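Cutinase-like protein (Cryptococcus sp., PDB 2CZQ) probably hydrolyses carboxylic esters, as a cutinase-like enzyme with the alpha/beta hydrolase fold. Local coordinates at residues Val10-Arg15 with Thr42-Val47; Ala25-Met30 with Gly110-Gly115; Val77-Gln82 with Asn106-Val111. All coordinates share one frame; numbering follows the deposited sequence. Where two conformers were deposited one is given.

Overall arrangement
From the N terminus, strand 9-14 leads through a loop into helix 28-37, with Ala25-Met30 at its start, and on to strand 41-45. Contact 1 closes this beta-alpha-beta unit by setting strands 9-14 and 41-45 side by side. Contact 2 starts inside that unit and ends later, on strand 108-114, so contacts 1 and 2 cross along the chain. Contact 3 opens after contact 1 has closed, inside the span of contact 2, and pairs strand 78-84 with strand 108-114. Both end on strand 108-114, sharing Gly110 and Val111. Strand 9-14 also borders strand 78-84, so contacts 1 and 3 lie in one parallel sheet. Contact 2 lays the start of helix 28-37 on that sheet.

Contact 1: Val10-Arg15 with Thr42-Val47; sequences VLINTR and TIYNTV
Val10-Arg15 and Thr42-Val47 run parallel as neighbouring strands, their axes 4.6 Å apart at an angle of 23°. Val10 pairs with Thr42, Leu11 with Ile43, Ile12 with Tyr44 and Asn13 with Asn45. Four backbone hydrogen bonds join them: Leu11 N to Thr42 O, Tyr44 N to Leu11 O, Asn13 N to Tyr44 O and Thr46 N to Asn13 O. Side chains alternate between the two faces. On one face Val10 CG1 lies 3.7 Å from Tyr44 CB, and the two side chains point the same way. Ile12 CG2 meets the edge of the Tyr44 ring, 4.2 Å from CD2. On the other face the Asn13 and Asn45 side chains lie side by side, pointing the same way, with their amide planes 77° apart. Asn13 ND2 gives a hydrogen bond of 2.9 Å to Asn45 OD1. It arrives in the carbonyl plane, on a lone pair. Asn13 CG sits between the backbone N and the carbonyl carbon (chi1 76°), which brings the amide over to Asn45. Just past the last paired residues, Thr14 OG1 and Thr46 OG1 share a hydrogen bond of 2.7 Å, and either could donate. The extended Arg15 side chain reaches across toward Thr46, and a water bridges the two. This water accepts from Arg15 N and NH1, and donates to Thr46 O at 2.7 Å. It lies in the guanidinium plane, at the edge. Arg15 NE is hydrogen-bonded to Glu19 O, and Tyr44 OH to Asp62 OD2. The strands belong to the beta-alpha-beta unit whose helix 28-37 packs on Leu11 and Ile43. Helix 57-73 packs on Val10 and Tyr44 from the other face, and strand 78-84 continues the sheet beyond strand 9-14.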
# COMPACT_ATOMS: atom_id res chain seq x y z
N VAL A 10 8.86 -6.86 7.08
CA VAL A 10 9.33 -5.78 6.23
C VAL A 10 8.12 -4.98 5.77
O VAL A 10 7.13 -5.55 5.30
CB VAL A 10 10.11 -6.29 5.01
CG1 VAL A 10 10.76 -5.13 4.27
CG2 VAL A 10 11.16 -7.30 5.42
N LEU A 11 8.23 -3.66 5.92
CA LEU A 11 7.26 -2.72 5.38
C LEU A 11 7.83 -2.25 4.05
O LEU A 11 8.75 -1.43 4.01
CB LEU A 11 7.05 -1.55 6.35
CG LEU A 11 6.74 -1.94 7.80
CD1 LEU A 11 6.69 -0.71 8.69
CD2 LEU A 11 5.43 -2.72 7.90
N ILE A 12 7.34 -2.84 2.97
CA ILE A 12 7.80 -2.51 1.63
C ILE A 12 6.91 -1.37 1.15
O ILE A 12 5.70 -1.55 1.02
CB ILE A 12 7.68 -3.72 0.68
CG1 ILE A 12 8.64 -4.85 1.10
CG2 ILE A 12 7.91 -3.30 -0.78
CD1 ILE A 12 8.46 -6.15 0.33
N ASN A 13 7.52 -0.21 0.90
CA ASN A 13 6.74 0.94 0.46
C ASN A 13 7.24 1.47 -0.86
O ASN A 13 8.45 1.62 -1.08
CB ASN A 13 6.69 2.03 1.54
CG ASN A 13 7.99 2.82 1.65
OD1 ASN A 13 8.08 3.95 1.15
ND2 ASN A 13 8.99 2.23 2.29
N THR A 14 6.28 1.74 -1.75
CA THR A 14 6.56 2.25 -3.08
C THR A 14 5.98 3.65 -3.20
O THR A 14 4.79 3.87 -2.96
CB THR A 14 5.99 1.30 -4.14
OG1 THR A 14 6.45 -0.03 -3.88
CG2 THR A 14 6.52 1.64 -5.53
N ARG A 15 6.84 4.59 -3.56
CA ARG A 15 6.54 6.01 -3.46
C ARG A 15 5.83 6.56 -4.69
O ARG A 15 5.70 5.88 -5.72
CB ARG A 15 7.83 6.79 -3.21
CG ARG A 15 8.72 6.94 -4.43
CD ARG A 15 10.12 7.31 -4.06
NE ARG A 15 10.97 7.63 -5.20
CZ ARG A 15 11.61 6.73 -5.95
NH1 ARG A 15 11.48 5.43 -5.70
NH2 ARG A 15 12.39 7.14 -6.94
N THR A 42 11.81 -3.78 9.45
CA THR A 42 12.57 -2.84 8.63
C THR A 42 11.65 -2.24 7.59
O THR A 42 10.58 -2.79 7.28
CB THR A 42 13.77 -3.51 7.92
OG1 THR A 42 13.31 -4.63 7.17
CG2 THR A 42 14.81 -4.07 8.93
N ILE A 43 12.09 -1.11 7.05
CA ILE A 43 11.35 -0.37 6.04
C ILE A 43 12.16 -0.44 4.74
O ILE A 43 13.29 0.06 4.69
CB ILE A 43 11.16 1.10 6.48
CG1 ILE A 43 10.36 1.18 7.79
CG2 ILE A 43 10.48 1.90 5.37
CD1 ILE A 43 10.47 2.52 8.50
N TYR A 44 11.59 -1.07 3.72
CA TYR A 44 12.25 -1.21 2.43
C TYR A 44 11.58 -0.28 1.43
O TYR A 44 10.37 -0.37 1.21
CB TYR A 44 12.20 -2.65 1.90
CG TYR A 44 12.87 -2.75 0.56
CD1 TYR A 44 14.25 -2.67 0.45
CD2 TYR A 44 12.12 -2.84 -0.62
CE1 TYR A 44 14.88 -2.72 -0.77
CE2 TYR A 44 12.75 -2.89 -1.86
CZ TYR A 44 14.13 -2.83 -1.92
OH TYR A 44 14.80 -2.88 -3.12
N ASN A 45 12.38 0.59 0.82
CA ASN A 45 11.89 1.55 -0.16
C ASN A 45 12.12 1.02 -1.57
O ASN A 45 13.26 0.91 -2.03
CB ASN A 45 12.58 2.90 0.01
CG ASN A 45 12.66 3.33 1.46
OD1 ASN A 45 11.66 3.28 2.19
ND2 ASN A 45 13.84 3.78 1.88
N THR A 46 11.04 0.70 -2.25
CA THR A 46 11.13 0.15 -3.60
C THR A 46 11.99 1.03 -4.49
O THR A 46 11.83 2.26 -4.52
CB THR A 46 9.72 0.05 -4.16
OG1 THR A 46 8.98 -0.83 -3.31
CG2 THR A 46 9.70 -0.59 -5.55
N VAL A 47 12.90 0.40 -5.23
CA VAL A 47 13.80 1.13 -6.10
C VAL A 47 13.24 1.16 -7.52
O VAL A 47 13.08 0.12 -8.16
CB VAL A 47 15.22 0.51 -6.11
CG1 VAL A 47 16.12 1.28 -7.06
CG2 VAL A 47 15.80 0.52 -4.70
O HOH W 1 9.74 3.88 -3.82

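Contact 2: Ala25-Met30 with Gly110-Gly115; sequences AGFRTM and GVFLIG
Ala25-Met30, which runs from a loop into the first turn of helix 28-37 with Phe27 at the N-cap position, packs against strand residues Gly110-Gly115; the nearest alpha carbons, those of Gly26 and Ile114, are 7.6 Å apart. No hydrogen bond crosses between the segments. Phe27, Met30, Phe112 and Ile114 carry the contact. Phe112 and Ile114 both leave their strand toward Ala25-Met30, while Leu113 between them points away. The Phe27 and Phe112 side chains pass in opposite directions, and their rings meet edge to edge. Phe27 CE1 lies 3.8 Å from Phe112 CD2, near the plane of both rings. Ile114 comes against the far end of the Phe27 ring, with CD1 3.7 Å from CE1 and CG1 equally near CZ. Its CG1 branch lies between the backbone N and the carbonyl carbon (chi1 42°), which sends CD1 out to Phe27. Ile114 CD1 also lies 3.7 Å from Gly26 O. Gly26 has no side chain, and the Ile114 methyl occupies the space beside its alpha carbon. Met30 reaches toward the strand from the first turn of the helix. Its chain bends at the sulfur (chi3 73°), bringing Met30 CE to 3.4 Å from Phe112 CE2. The sulfur stands obliquely to the Phe112 ring, 4.3 Å from SD to the ring centroid, in a Met-aromatic contact. Helix 187-200 touches Met30, Phe112 and Ile114. Phe27 also touches Tyr84, in the probable nucleophile elbow after strand 78-84, so the cluster lies close to the presumed active site. Between the two segments the contact is apolar, resting on shape and dispersion, to which the polarisable sulfur beside the ring probably adds. The polar Gly26 O and Met30 N are served by Gln190 instead.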
# COMPACT_ATOMS: atom_id res chain seq x y z
N ALA A 25 6.81 9.88 1.73
CA ALA A 25 6.17 10.72 2.73
C ALA A 25 4.82 10.15 3.14
O ALA A 25 4.36 10.39 4.25
CB ALA A 25 6.01 12.13 2.22
N GLY A 26 4.19 9.39 2.24
CA GLY A 26 2.90 8.78 2.54
C GLY A 26 2.89 7.82 3.72
O GLY A 26 1.83 7.60 4.30
N PHE A 27 4.05 7.25 4.07
CA PHE A 27 4.10 6.22 5.10
C PHE A 27 5.03 6.52 6.25
O PHE A 27 5.14 5.73 7.18
CB PHE A 27 4.43 4.85 4.49
CG PHE A 27 3.62 4.58 3.28
CD1 PHE A 27 2.25 4.35 3.39
CD2 PHE A 27 4.18 4.65 2.01
CE1 PHE A 27 1.46 4.17 2.27
CE2 PHE A 27 3.40 4.47 0.88
CZ PHE A 27 2.03 4.23 1.00
N ARG A 28 5.70 7.67 6.23
CA ARG A 28 6.73 7.95 7.23
C ARG A 28 6.20 7.87 8.66
O ARG A 28 6.80 7.21 9.51
CB ARG A 28 7.35 9.32 6.96
CG ARG A 28 8.70 9.55 7.62
CD ARG A 28 9.41 10.82 7.18
NE ARG A 28 9.07 11.23 5.82
CZ ARG A 28 9.95 11.46 4.85
NH1 ARG A 28 11.25 11.34 5.07
NH2 ARG A 28 9.53 11.82 3.64
N THR A 29 5.09 8.55 8.94
CA THR A 29 4.57 8.56 10.29
C THR A 29 4.10 7.17 10.72
O THR A 29 4.54 6.66 11.75
CB THR A 29 3.48 9.61 10.43
OG1 THR A 29 4.10 10.89 10.34
CG2 THR A 29 2.86 9.58 11.83
N MET A 30 3.24 6.55 9.92
CA MET A 30 2.74 5.24 10.31
C MET A 30 3.87 4.24 10.50
O MET A 30 3.83 3.41 11.40
CB MET A 30 1.68 4.71 9.35
CG MET A 30 2.19 4.31 7.96
SD MET A 30 0.86 3.79 6.87
CE MET A 30 0.06 5.36 6.51
N GLY A 110 -0.72 -7.88 4.69
CA GLY A 110 -1.59 -6.76 4.41
C GLY A 110 -1.05 -5.91 3.30
O GLY A 110 0.16 -5.87 3.07
N VAL A 111 -1.97 -5.23 2.61
CA VAL A 111 -1.65 -4.29 1.55
C VAL A 111 -2.36 -2.99 1.90
O VAL A 111 -3.57 -2.99 2.16
CB VAL A 111 -2.12 -4.80 0.18
CG1 VAL A 111 -1.82 -3.79 -0.91
CG2 VAL A 111 -1.48 -6.14 -0.14
N PHE A 112 -1.61 -1.89 1.94
CA PHE A 112 -2.14 -0.60 2.33
C PHE A 112 -1.83 0.41 1.23
O PHE A 112 -0.66 0.68 0.94
CB PHE A 112 -1.53 -0.16 3.66
CG PHE A 112 -2.07 1.14 4.16
CD1 PHE A 112 -3.25 1.20 4.88
CD2 PHE A 112 -1.39 2.33 3.89
CE1 PHE A 112 -3.75 2.42 5.33
CE2 PHE A 112 -1.88 3.55 4.33
CZ PHE A 112 -3.06 3.59 5.05
N LEU A 113 -2.88 0.93 0.61
CA LEU A 113 -2.75 1.82 -0.54
C LEU A 113 -3.35 3.18 -0.23
O LEU A 113 -4.37 3.26 0.45
CB LEU A 113 -3.47 1.23 -1.76
CG LEU A 113 -3.12 -0.22 -2.12
CD1 LEU A 113 -4.04 -0.74 -3.20
CD2 LEU A 113 -1.66 -0.35 -2.54
N ILE A 114 -2.71 4.23 -0.72
CA ILE A 114 -3.25 5.59 -0.64
C ILE A 114 -3.16 6.26 -1.99
O ILE A 114 -2.18 6.12 -2.72
CB ILE A 114 -2.53 6.45 0.44
CG1 ILE A 114 -1.02 6.23 0.42
CG2 ILE A 114 -3.11 6.17 1.82
CD1 ILE A 114 -0.23 7.25 1.22
N GLY A 115 -4.21 7.00 -2.34
CA GLY A 115 -4.22 7.72 -3.61
C GLY A 115 -4.01 6.81 -4.81
O GLY A 115 -3.20 7.11 -5.70

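Contact 3: Val77-Gln82 with Asn106-Val111; sequences VCYILQ and NAVKGV
Ala107, the last helical residue before strand 108-114, turns its methyl toward Val77-Gln82. Its CB meets the edge of the Tyr79 ring, 3.8 Å from CD2, and also touches Val77 O. The Ala107 carbonyl accepts a hydrogen bond from Tyr79 N, 2.9 Å between N and O. Val108 begins the strand and pairs with Tyr79 in parallel. With CG1 anti to the backbone N (chi1 179°), this methyl lies against Leu81, 3.8 Å from its CG, and the two side chains cross at about a right angle. Val108 CG2 faces Tyr79 CB. Lys109 gives its backbone N to Tyr79 O at 2.8 Å. Its side chain bends at chi2 (-55°) and runs alongside Cys78, which is disulfide-bonded to Cys6, with CE 3.7 Å from SG. The side chain ends in a hydrogen bond of 2.7 Å from Lys109 NZ to Asn106 O. The register slips by one residue here, a beta bulge, and Ile80 pairs with Gly110. Ile80 CD1 rests on the Gly110 backbone, 3.7 Å from its N. Gly110 O then accepts from Leu81 N at 3.0 Å. Val111 pairs with Leu81, and its CG1 touches Leu81 O. The two strands are adjacent in the parallel sheet, and helix 86-98 packs on Leu81 and Val111. Backbone bonds and apolar side chains thus join them. Gly110 N, at the bulge, is buried with no partner in the model, which probably carries some polar cost.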
# COMPACT_ATOMS: atom_id res chain seq x y z
N VAL A 77 9.15 -14.92 7.26
CA VAL A 77 9.06 -13.46 7.26
C VAL A 77 7.66 -13.00 6.84
O VAL A 77 6.98 -13.66 6.04
CB VAL A 77 10.16 -12.83 6.36
CG1 VAL A 77 9.92 -13.09 4.88
CG2 VAL A 77 10.32 -11.33 6.64
N CYS A 78 7.23 -11.87 7.40
CA CYS A 78 5.96 -11.25 7.04
C CYS A 78 6.19 -9.93 6.32
O CYS A 78 7.17 -9.24 6.57
CB CYS A 78 5.17 -10.96 8.29
SG CYS A 78 4.81 -12.41 9.30
N TYR A 79 5.24 -9.57 5.46
CA TYR A 79 5.28 -8.30 4.74
C TYR A 79 4.00 -7.51 4.88
O TYR A 79 2.90 -8.08 4.92
CB TYR A 79 5.50 -8.54 3.25
CG TYR A 79 6.77 -9.27 2.93
CD1 TYR A 79 8.00 -8.63 3.03
CD2 TYR A 79 6.75 -10.60 2.55
CE1 TYR A 79 9.17 -9.29 2.75
CE2 TYR A 79 7.93 -11.28 2.27
CZ TYR A 79 9.14 -10.61 2.37
OH TYR A 79 10.32 -11.25 2.09
N ILE A 80 4.16 -6.19 4.91
CA ILE A 80 3.07 -5.28 4.56
C ILE A 80 3.54 -4.55 3.31
O ILE A 80 4.66 -4.02 3.28
CB ILE A 80 2.78 -4.25 5.68
CG1 ILE A 80 2.45 -4.94 7.02
CG2 ILE A 80 1.67 -3.28 5.25
CD1 ILE A 80 1.15 -5.74 7.04
N LEU A 81 2.71 -4.52 2.28
CA LEU A 81 3.00 -3.76 1.07
C LEU A 81 2.24 -2.45 1.10
O LEU A 81 1.02 -2.45 1.28
CB LEU A 81 2.63 -4.53 -0.20
CG LEU A 81 3.15 -5.97 -0.32
CD1 LEU A 81 2.77 -6.55 -1.67
CD2 LEU A 81 4.65 -6.04 -0.08
N GLN A 82 2.96 -1.34 0.93
CA GLN A 82 2.39 -0.00 0.99
C GLN A 82 2.69 0.70 -0.31
O GLN A 82 3.81 0.63 -0.81
CB GLN A 82 3.03 0.78 2.14
CG GLN A 82 2.86 0.13 3.50
CD GLN A 82 3.73 0.75 4.57
OE1 GLN A 82 4.86 1.15 4.29
NE2 GLN A 82 3.22 0.81 5.80
N ASN A 106 1.02 -15.86 0.91
CA ASN A 106 0.87 -16.16 2.32
C ASN A 106 1.67 -15.23 3.23
O ASN A 106 1.22 -14.88 4.32
CB ASN A 106 1.25 -17.61 2.60
CG ASN A 106 0.26 -18.62 2.03
OD1 ASN A 106 -0.89 -18.29 1.74
ND2 ASN A 106 0.71 -19.85 1.88
N ALA A 107 2.85 -14.81 2.76
CA ALA A 107 3.74 -13.97 3.55
C ALA A 107 3.29 -12.51 3.63
O ALA A 107 3.63 -11.80 4.58
CB ALA A 107 5.16 -14.04 3.00
N VAL A 108 2.54 -12.07 2.62
CA VAL A 108 2.02 -10.71 2.61
C VAL A 108 0.77 -10.67 3.48
O VAL A 108 -0.30 -11.16 3.10
CB VAL A 108 1.73 -10.19 1.19
CG1 VAL A 108 1.16 -8.78 1.26
CG2 VAL A 108 3.00 -10.20 0.35
N LYS A 109 0.92 -10.09 4.67
CA LYS A 109 -0.18 -10.06 5.63
C LYS A 109 -1.16 -8.93 5.39
O LYS A 109 -2.30 -9.00 5.84
CB LYS A 109 0.36 -10.00 7.07
CG LYS A 109 1.35 -11.11 7.43
CD LYS A 109 0.80 -12.52 7.17
CE LYS A 109 1.87 -13.57 7.44
NZ LYS A 109 1.48 -14.94 7.02
N GLY A 110 -0.72 -7.88 4.69
CA GLY A 110 -1.59 -6.76 4.41
C GLY A 110 -1.05 -5.91 3.30
O GLY A 110 0.16 -5.87 3.07
N VAL A 111 -1.97 -5.23 2.61
CA VAL A 111 -1.65 -4.29 1.55
C VAL A 111 -2.36 -2.99 1.90
O VAL A 111 -3.57 -2.99 2.16
CB VAL A 111 -2.12 -4.80 0.18
CG1 VAL A 111 -1.82 -3.79 -0.91
CG2 VAL A 111 -1.48 -6.14 -0.14